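Local coordinates for protein Aac(6')-ib (Escherichia coli, PDB 2BUE) that probably transfers an acetyl group from acetyl-CoA to the 6'-amino group of aminoglycoside antibiotics, and so confers resistance to them, at residues Q67-P70 against S71-A74. The protein carries 2 engineered substitutions. Sequence-based numbering, arbitrary orientation.
With RIO (ribostamycin), chain C.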
loop_
_atom_site.group_PDB
_atom_site.type_symbol
_atom_site.label_atom_id
_atom_site.label_comp_id
_atom_site.label_asym_id
_atom_site.label_seq_id
_atom_site.Cartn_x
_atom_site.Cartn_y
_atom_site.Cartn_z
ATOM N N GLN A 67 0.892 -13.976 -9.621
ATOM C CA GLN A 67 -0.004 -12.942 -9.101
ATOM C C GLN A 67 0.637 -11.566 -9.012
ATOM O O GLN A 67 -0.070 -10.545 -9.120
ATOM C CB GLN A 67 -0.547 -13.342 -7.731
ATOM C CG GLN A 67 -1.505 -14.530 -7.851
ATOM C CD GLN A 67 -1.872 -15.160 -6.535
ATOM O OE1 GLN A 67 -2.027 -14.479 -5.518
ATOM N NE2 GLN A 67 -2.032 -16.479 -6.549
ATOM N N TYR A 68 1.953 -11.536 -8.813
ATOM C CA TYR A 68 2.648 -10.261 -8.566
ATOM C C TYR A 68 3.559 -9.810 -9.713
ATOM O O TYR A 68 4.197 -8.751 -9.620
ATOM C CB TYR A 68 3.437 -10.272 -7.244
ATOM C CG TYR A 68 2.565 -10.270 -6.009
ATOM C CD1 TYR A 68 2.255 -9.063 -5.361
ATOM C CD2 TYR A 68 2.053 -11.460 -5.491
ATOM C CE1 TYR A 68 1.487 -9.046 -4.220
ATOM C CE2 TYR A 68 1.245 -11.461 -4.344
ATOM C CZ TYR A 68 0.967 -10.244 -3.719
ATOM O OH TYR A 68 0.181 -10.229 -2.587
ATOM N N LEU A 69 3.624 -10.594 -10.798
ATOM C CA LEU A 69 4.375 -10.150 -11.972
ATOM C C LEU A 69 3.808 -8.786 -12.351
ATOM O O LEU A 69 2.588 -8.665 -12.432
ATOM C CB LEU A 69 4.188 -11.133 -13.125
ATOM C CG LEU A 69 5.017 -10.859 -14.387
ATOM C CD1 LEU A 69 6.519 -10.992 -14.130
ATOM C CD2 LEU A 69 4.524 -11.804 -15.505
ATOM N N PRO A 70 4.678 -7.757 -12.503
ATOM C CA PRO A 70 4.149 -6.408 -12.756
ATOM C C PRO A 70 3.125 -6.344 -13.902
ATOM O O PRO A 70 2.110 -5.666 -13.785
ATOM C CB PRO A 70 5.415 -5.562 -12.988
ATOM C CG PRO A 70 6.439 -6.218 -12.090
ATOM C CD PRO A 70 6.140 -7.732 -12.323
ATOM N N SER A 71 3.342 -7.075 -14.990
ATOM C CA SER A 71 2.367 -7.087 -16.095
ATOM C C SER A 71 0.998 -7.686 -15.735
ATOM O O SER A 71 -0.033 -7.291 -16.290
ATOM C CB SER A 71 2.953 -7.811 -17.312
ATOM O OG SER A 71 3.242 -9.160 -16.971
ATOM N N VAL A 72 0.983 -8.638 -14.794
ATOM C CA VAL A 72 -0.278 -9.217 -14.309
ATOM C C VAL A 72 -0.999 -8.216 -13.398
ATOM O O VAL A 72 -2.208 -8.036 -13.501
ATOM C CB VAL A 72 -0.041 -10.556 -13.544
ATOM C CG1 VAL A 72 -1.313 -11.035 -12.850
ATOM C CG2 VAL A 72 0.480 -11.649 -14.504
ATOM N N LEU A 73 -0.236 -7.581 -12.501
ATOM C CA LEU A 73 -0.809 -6.565 -11.609
ATOM C C LEU A 73 -1.390 -5.407 -12.449
ATOM O O LEU A 73 -2.444 -4.848 -12.106
ATOM C CB LEU A 73 0.247 -6.044 -10.641
ATOM C CG LEU A 73 0.707 -7.039 -9.557
ATOM C CD1 LEU A 73 1.867 -6.405 -8.765
ATOM C CD2 LEU A 73 -0.484 -7.417 -8.664
ATOM N N ALA A 74 -0.721 -5.110 -13.558
ATOM C CA ALA A 74 -1.139 -4.033 -14.483
ATOM C C ALA A 74 -2.553 -4.275 -14.975
ATOM O O ALA A 74 -3.289 -3.313 -15.221
ATOM C CB ALA A 74 -0.185 -3.916 -15.667
HETATM O O1 RIO C . -1.795 -7.893 -3.101
HETATM C C1 RIO C . -1.822 -7.917 -4.536
HETATM C C2 RIO C . -3.117 -8.607 -4.984
HETATM O O2 RIO C . -4.184 -8.414 -4.032
HETATM C C3 RIO C . -4.951 -7.256 -4.399
HETATM O O3 RIO C . -4.678 -6.159 -3.503
HETATM C C4 RIO C . -5.892 -5.588 -2.873
HETATM C C5 RIO C . -6.547 -4.495 -3.766
HETATM O O4 RIO C . -6.981 -5.053 -4.994
HETATM C C6 RIO C . -7.718 -3.757 -3.093
HETATM N N1 RIO C . -8.139 -2.624 -3.967
HETATM C C7 RIO C . -7.279 -3.198 -1.712
HETATM C C8 RIO C . -6.739 -4.336 -0.821
HETATM N N2 RIO C . -6.405 -3.772 0.518
HETATM C C9 RIO C . -5.490 -5.017 -1.482
HETATM O O5 RIO C . -5.176 -6.149 -0.620
HETATM C C10 RIO C . -3.775 -6.347 -0.422
HETATM O O6 RIO C . -3.296 -5.553 0.636
HETATM C C11 RIO C . -3.763 -5.920 1.983
HETATM C C12 RIO C . -2.977 -5.021 2.967
HETATM N N3 RIO C . -3.539 -3.661 2.984
HETATM C C13 RIO C . -3.499 -7.428 2.279
HETATM O O7 RIO C . -4.133 -7.749 3.540
HETATM C C14 RIO C . -4.083 -8.302 1.143
HETATM O O8 RIO C . -3.891 -9.726 1.381
HETATM C C15 RIO C . -3.520 -7.871 -0.221
HETATM N N4 RIO C . -4.097 -8.635 -1.327
HETATM C C16 RIO C . -4.585 -6.960 -5.877
HETATM O O9 RIO C . -5.780 -7.100 -6.628
HETATM C C17 RIO C . -3.687 -8.135 -6.303
HETATM O O10 RIO C . -4.552 -9.188 -6.813
#
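Gln67 meets Leu73 where two short helices of the GNAT domain, 61-68 and 70-74, join through Leu69 at the N-cap position of the second. The backbone carbonyl of Gln67 meets a methyl group of the next helix: Leu73 CD2 lies 3.2 Å from Gln67 O, and Val72 CG1 approaches the same oxygen more loosely. Tyr68 offers its own carbonyl to the other branch of Leu73, with CD1 3.4 Å from Tyr68 O, so each methyl of the leucine fork meets one of two successive peptide oxygens. With CG anti to the carbonyl carbon (chi1 -70°), the Tyr68 side chain carries its ring beside Leu73 CD1 and its hydroxyl into the ribostamycin pocket. There ribostamycin O1 donates a hydrogen bond to Tyr68 OH at 3.1 Å, and the sugar carbon C1 sits obliquely 3.5 Å from Tyr68 CE1. Tyr68 OH is also hydrogen-bonded to Trp52 NE1, while leucines of helix 36-43 pack against the ring. Leu69 turns the chain: its carbonyl oxygen accepts a nearly straight bond from Leu73 N (3.0 Å, 167°) and a weak, bent one from Val72 N, two grips that start the second helix. Its side chain lies alongside Ser71 and Val72, crossing the latter at about a right angle, with CB 4.0 Å from Val72 CG2 and CD2 close to the hydroxyl of Ser71. Pro70, whose ring nitrogen has no hydrogen to give, fits the first turn and rests on Pro80 of strand 78-85. Pro70 O accepts a hydrogen bond from Ala74 N at 2.9 Å, and Ala74 CB lies close to the same oxygen.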